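Local coordinates for protein sugar ABC transporter (PDB 4RXT) that binds a pentose sugar, captured here as arabinopyranose, and probably delivers it to an ABC-type membrane transporter as its periplasmic solute-binding component, at residues S103-D108 / A271-G276; K222-D227 / G243-D248. All blocks are in the same frame, centred on the assembly; numbering follows the deposited sequence.

Contact 1 of 2, residues S103-D108 / A271-G276; sequences SFLTTD and ANVDTG
Strands 103-106 and 272-274 pair in parallel at one border of the six-stranded sheet of the N-terminal lobe, 272-274 being the outermost strand. Backbone bonds alternate across the pair: F104 O accepts from V273 N (2.9 Å), V273 O from T106 N (3.0 Å) and T106 O from T275 N (3.0 Å), whereas the bond of F104 N to A271 O is weak. On one face L105 and V273 lie side by side, L105 CG reaching V273 CB at 4.0 Å, and helix 249-264 covers both. On the other face N272 OD1 and F104 O are joined by a water that donates to both. Past the strands, D274 closes an Asx turn, its OD1 taking G276 N at 2.9 Å; CG anti to the backbone N (chi1 -179°) carries the carboxylate forward to it. A second water links that OD1 to D108 N. The hydroxyls of T107 and T275 share a water that also donates to G276 O, and T107 OG1 is hydrogen-bonded to Q247 OE1 as well. Direct bonds thus fix the strand register, while beyond the T275 N to T106 O bond waters join the two segments, side chain to side chain and side chain to backbone.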
loop_
_atom_site.group_PDB
_atom_site.type_symbol
_atom_site.label_atom_id
_atom_site.label_comp_id
_atom_site.label_asym_id
_atom_site.label_seq_id
_atom_site.Cartn_x
_atom_site.Cartn_y
_atom_site.Cartn_z
ATOM N N SER A 103 -5.203 -15.073 -10.344
ATOM C CA SER A 103 -5.790 -13.736 -10.453
ATOM C C SER A 103 -4.995 -12.813 -9.577
ATOM O O SER A 103 -4.266 -13.272 -8.679
ATOM C CB SER A 103 -7.271 -13.721 -10.040
ATOM O OG SER A 103 -7.908 -12.478 -10.300
ATOM N N PHE A 104 -5.138 -11.524 -9.835
ATOM C CA PHE A 104 -4.433 -10.505 -9.080
ATOM C C PHE A 104 -5.318 -9.270 -8.919
ATOM O O PHE A 104 -5.790 -8.709 -9.912
ATOM C CB PHE A 104 -3.094 -10.120 -9.743
ATOM C CG PHE A 104 -2.028 -9.791 -8.746
ATOM C CD1 PHE A 104 -2.038 -8.569 -8.084
ATOM C CD2 PHE A 104 -1.064 -10.753 -8.377
ATOM C CE1 PHE A 104 -1.078 -8.287 -7.143
ATOM C CE2 PHE A 104 -0.125 -10.473 -7.400
ATOM C CZ PHE A 104 -0.128 -9.233 -6.793
ATOM N N LEU A 105 -5.516 -8.848 -7.672
ATOM C CA LEU A 105 -6.375 -7.689 -7.360
ATOM C C LEU A 105 -5.499 -6.641 -6.681
ATOM O O LEU A 105 -4.846 -6.914 -5.657
ATOM C CB LEU A 105 -7.518 -8.087 -6.434
ATOM C CG LEU A 105 -8.527 -9.121 -6.926
ATOM C CD1 LEU A 105 -8.068 -10.538 -6.603
ATOM C CD2 LEU A 105 -9.885 -8.827 -6.308
ATOM N N THR A 106 -5.434 -5.465 -7.273
ATOM C CA THR A 106 -4.451 -4.461 -6.855
ATOM C C THR A 106 -4.780 -3.055 -7.335
ATOM O O THR A 106 -5.436 -2.880 -8.360
ATOM C CB THR A 106 -3.027 -4.859 -7.341
ATOM O OG1 THR A 106 -2.052 -3.940 -6.834
ATOM C CG2 THR A 106 -2.936 -4.900 -8.863
ATOM N N THR A 107 -4.302 -2.064 -6.583
ATOM C CA THR A 107 -4.155 -0.733 -7.131
ATOM C C THR A 107 -3.191 -0.788 -8.346
ATOM O O THR A 107 -2.258 -1.597 -8.382
ATOM C CB THR A 107 -3.568 0.195 -6.046
ATOM O OG1 THR A 107 -4.408 0.096 -4.885
ATOM C CG2 THR A 107 -3.430 1.671 -6.511
ATOM N N ASP A 108 -3.401 0.099 -9.315
ATOM C CA ASP A 108 -2.402 0.399 -10.339
ATOM C C ASP A 108 -1.381 1.311 -9.636
ATOM O O ASP A 108 -1.544 2.508 -9.519
ATOM C CB ASP A 108 -3.061 1.073 -11.545
ATOM C CG ASP A 108 -2.068 1.457 -12.649
ATOM O OD1 ASP A 108 -0.795 1.532 -12.421
ATOM O OD2 ASP A 108 -2.593 1.739 -13.756
ATOM N N ALA A 271 -8.040 -12.241 -14.845
ATOM C CA ALA A 271 -6.629 -12.332 -14.495
ATOM C C ALA A 271 -6.192 -11.165 -13.629
ATOM O O ALA A 271 -5.353 -11.320 -12.742
ATOM C CB ALA A 271 -5.789 -12.345 -15.757
ATOM N N ASN A 272 -6.765 -9.986 -13.919
ATOM C CA ASN A 272 -6.332 -8.720 -13.307
ATOM C C ASN A 272 -7.560 -7.864 -12.989
ATOM O O ASN A 272 -8.419 -7.690 -13.822
ATOM C CB ASN A 272 -5.355 -7.978 -14.244
ATOM C CG ASN A 272 -4.037 -8.729 -14.451
ATOM O OD1 ASN A 272 -3.142 -8.712 -13.591
ATOM N ND2 ASN A 272 -3.910 -9.392 -15.594
ATOM N N VAL A 273 -7.653 -7.396 -11.742
ATOM C CA VAL A 273 -8.700 -6.479 -11.281
ATOM C C VAL A 273 -7.977 -5.268 -10.690
ATOM O O VAL A 273 -7.173 -5.409 -9.766
ATOM C CB VAL A 273 -9.649 -7.094 -10.210
ATOM C CG1 VAL A 273 -10.604 -6.049 -9.659
ATOM C CG2 VAL A 273 -10.428 -8.258 -10.810
ATOM N N ASP A 274 -8.274 -4.097 -11.266
ATOM C CA ASP A 274 -7.808 -2.805 -10.793
ATOM C C ASP A 274 -8.784 -2.265 -9.784
ATOM O O ASP A 274 -9.912 -1.890 -10.116
ATOM C CB ASP A 274 -7.641 -1.849 -11.999
ATOM C CG ASP A 274 -7.142 -0.468 -11.622
ATOM O OD1 ASP A 274 -7.109 -0.151 -10.426
ATOM O OD2 ASP A 274 -6.815 0.316 -12.549
ATOM N N THR A 275 -8.336 -2.230 -8.539
ATOM C CA THR A 275 -9.216 -1.868 -7.417
ATOM C C THR A 275 -9.284 -0.337 -7.154
ATOM O O THR A 275 -10.030 0.124 -6.267
ATOM C CB THR A 275 -8.868 -2.668 -6.136
ATOM O OG1 THR A 275 -7.467 -2.563 -5.850
ATOM C CG2 THR A 275 -9.249 -4.137 -6.281
ATOM N N GLY A 276 -8.525 0.446 -7.924
ATOM C CA GLY A 276 -8.656 1.893 -7.931
ATOM C C GLY A 276 -7.835 2.651 -6.900
ATOM O O GLY A 276 -7.453 2.135 -5.837
HETATM O O HOH W 1 -3.832 -6.966 -11.575
HETATM O O HOH W 2 -7.039 -0.158 -4.670
HETATM O O HOH W 3 -5.782 1.885 -9.180
#

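Contact 2 of 2, residues K222-D227 / G243-D248; sequences KVIGFD and GLVVQD. With ARA (alpha-L-arabinopyranose), chain B.
The sugar-binding end of a parallel beta-alpha-beta unit, strand 222-226, helix 230-238 and strand 243-246, brings D227 and Q247 together in the arabinopyranose pocket. Q247 NE2 gives one N-H to D227 OD1 (2.8 Å, 169° at the hydrogen) on the syn lone pair of the carboxylate, with OD1 lying in the amide plane; the two flat groups are turned only 27° from each other. Q247 NE2 also donates to sugar O2 at 3.1 Å, while D227 OD2 accepts from sugar O1 at 2.5 Å. Beyond CG the Q247 chain is extended (chi2 -176°), which carries its amide out to the sugar, and its OE1 is engaged by T107. A water bridges D227 OD1 and Q247 N. Beside the sugar site, V245 CB sits over the centre of one face of the F226 ring, a CH-pi contact 3.7 Å from the centroid, and Q247 NE2 approaches the ring edge; R150 adds a cation-pi contact. Backbone bonds from G225 N to G243 O, V245 N to G225 O and D227 N to V245 O join the strands. The glycines let neighbours come close: L244 CD2 packs by G225, and I224 CD1 lies 3.7 Å from G243 CA. Of the carboxylate oxygens, OD1 therefore takes the amide and the water, while OD2 takes the sugar and, weakly, L202 N, so that D227 and Q247 present an acceptor and a donor to adjacent sugar oxygens in a fixed relation.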
loop_
_atom_site.group_PDB
_atom_site.type_symbol
_atom_site.label_atom_id
_atom_site.label_comp_id
_atom_site.label_asym_id
_atom_site.label_seq_id
_atom_site.Cartn_x
_atom_site.Cartn_y
_atom_site.Cartn_z
ATOM N N LYS A 222 4.873 20.436 2.201
ATOM C CA LYS A 222 3.672 19.750 1.765
ATOM C C LYS A 222 3.927 18.276 1.655
ATOM O O LYS A 222 4.877 17.859 0.956
ATOM C CB LYS A 222 3.173 20.314 0.425
ATOM C CG LYS A 222 2.633 21.759 0.509
ATOM C CD LYS A 222 1.922 22.072 1.842
ATOM C CE LYS A 222 0.610 22.774 1.778
ATOM N NZ LYS A 222 0.427 23.351 3.147
ATOM N N VAL A 223 3.085 17.473 2.295
ATOM C CA VAL A 223 3.229 16.008 2.299
ATOM C C VAL A 223 2.101 15.352 1.558
ATOM O O VAL A 223 0.951 15.657 1.813
ATOM C CB VAL A 223 3.218 15.458 3.744
ATOM C CG1 VAL A 223 3.346 13.935 3.734
ATOM C CG2 VAL A 223 4.337 16.099 4.563
ATOM N N ILE A 224 2.427 14.497 0.585
ATOM C CA ILE A 224 1.479 13.581 0.007
ATOM C C ILE A 224 1.772 12.182 0.527
ATOM O O ILE A 224 2.885 11.714 0.416
ATOM C CB ILE A 224 1.433 13.589 -1.538
ATOM C CG1 ILE A 224 1.096 14.995 -2.039
ATOM C CG2 ILE A 224 0.466 12.531 -2.064
ATOM C CD1 ILE A 224 -0.326 15.493 -1.752
ATOM N N GLY A 225 0.775 11.543 1.125
ATOM C CA GLY A 225 0.930 10.191 1.611
ATOM C C GLY A 225 0.007 9.220 0.888
ATOM O O GLY A 225 -0.578 9.534 -0.161
ATOM N N PHE A 226 -0.055 8.021 1.445
ATOM C CA PHE A 226 -0.909 6.948 0.963
ATOM C C PHE A 226 -1.727 6.419 2.151
ATOM O O PHE A 226 -1.259 6.413 3.322
ATOM C CB PHE A 226 -0.068 5.784 0.407
ATOM C CG PHE A 226 -0.159 5.574 -1.087
ATOM C CD1 PHE A 226 0.524 6.424 -1.960
ATOM C CD2 PHE A 226 -0.885 4.527 -1.620
ATOM C CE1 PHE A 226 0.461 6.261 -3.331
ATOM C CE2 PHE A 226 -0.941 4.349 -3.009
ATOM C CZ PHE A 226 -0.254 5.211 -3.855
ATOM N N ASP A 227 -2.930 5.925 1.826
ATOM C CA ASP A 227 -3.770 5.155 2.721
ATOM C C ASP A 227 -4.413 6.050 3.776
ATOM O O ASP A 227 -4.380 7.265 3.686
ATOM C CB ASP A 227 -2.971 3.989 3.348
ATOM C CG ASP A 227 -2.291 3.128 2.283
ATOM O OD1 ASP A 227 -2.974 2.784 1.267
ATOM O OD2 ASP A 227 -1.096 2.827 2.489
ATOM N N GLY A 243 -2.381 15.590 1.212
ATOM C CA GLY A 243 -3.180 14.640 0.452
ATOM C C GLY A 243 -2.789 13.240 0.792
ATOM O O GLY A 243 -1.636 13.009 1.160
ATOM N N LEU A 244 -3.747 12.320 0.625
ATOM C CA LEU A 244 -3.516 10.890 0.782
ATOM C C LEU A 244 -4.085 10.163 -0.397
ATOM O O LEU A 244 -5.284 10.323 -0.710
ATOM C CB LEU A 244 -4.236 10.352 2.024
ATOM C CG LEU A 244 -3.720 10.873 3.368
ATOM C CD1 LEU A 244 -4.714 10.578 4.484
ATOM C CD2 LEU A 244 -2.338 10.319 3.721
ATOM N N VAL A 245 -3.244 9.343 -1.060
ATOM C CA VAL A 245 -3.763 8.443 -2.114
ATOM C C VAL A 245 -4.335 7.206 -1.441
ATOM O O VAL A 245 -3.609 6.440 -0.823
ATOM C CB VAL A 245 -2.713 8.050 -3.150
ATOM C CG1 VAL A 245 -3.344 7.210 -4.268
ATOM C CG2 VAL A 245 -2.035 9.297 -3.743
ATOM N N VAL A 246 -5.639 7.015 -1.600
ATOM C CA VAL A 246 -6.371 5.974 -0.878
ATOM C C VAL A 246 -6.744 4.846 -1.850
ATOM O O VAL A 246 -7.129 5.088 -2.992
ATOM C CB VAL A 246 -7.618 6.551 -0.169
ATOM C CG1 VAL A 246 -8.490 5.484 0.516
ATOM C CG2 VAL A 246 -7.152 7.564 0.866
ATOM N N GLN A 247 -6.517 3.623 -1.382
ATOM C CA GLN A 247 -6.754 2.403 -2.122
ATOM C C GLN A 247 -8.040 1.751 -1.629
ATOM O O GLN A 247 -8.766 2.348 -0.846
ATOM C CB GLN A 247 -5.577 1.467 -1.856
ATOM C CG GLN A 247 -4.200 2.021 -2.191
ATOM C CD GLN A 247 -3.129 0.971 -1.981
ATOM O OE1 GLN A 247 -2.875 0.106 -2.844
ATOM N NE2 GLN A 247 -2.515 0.999 -0.804
ATOM N N ASP A 248 -8.323 0.528 -2.071
ATOM C CA ASP A 248 -9.483 -0.256 -1.598
ATOM C C ASP A 248 -9.046 -1.597 -1.001
ATOM O O ASP A 248 -9.337 -2.666 -1.550
ATOM C CB ASP A 248 -10.551 -0.463 -2.691
ATOM C CG ASP A 248 -11.932 -0.802 -2.127
ATOM O OD1 ASP A 248 -12.054 -1.103 -0.923
ATOM O OD2 ASP A 248 -12.880 -0.801 -2.954
HETATM C C1 ARA B . 0.013 -0.100 1.700
HETATM C C2 ARA B . 0.639 -0.856 0.512
HETATM C C3 ARA B . 1.250 -2.156 1.009
HETATM C C4 ARA B . 2.203 -1.917 2.193
HETATM C C5 ARA B . 2.030 -0.575 2.768
HETATM O O1 ARA B . 0.106 1.160 1.045
HETATM O O2 ARA B . -0.359 -1.172 -0.476
HETATM O O3 ARA B . 1.860 -2.821 -0.110
HETATM O O4 ARA B . 3.575 -1.842 1.799
HETATM O O5 ARA B . 0.667 -0.160 2.961
HETATM O O HOH W 4 -5.731 2.802 1.181
#

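Overall arrangement
Contacts 1 and 2 lie in the two lobes of a periplasmic binding protein, their centres about 19 Å apart, and both direct the C-terminal ends of parallel strands toward the cleft between the lobes. They meet where T107 OG1 and Q247 OE1 approach to 2.6 Å, probably as a hydrogen bond; T275 O also packs against D248 CB at 3.7 Å. The T107 side chain is about 6 Å from the sugar, nearest atoms, which places T107 in the second shell, where it probably orients the amide whose nitrogen reaches the ligand in contact 2. D93, E45 and K12 from the N-terminal lobe and S146 and R150 from the other also bond the sugar, consistent with a cleft closed around it.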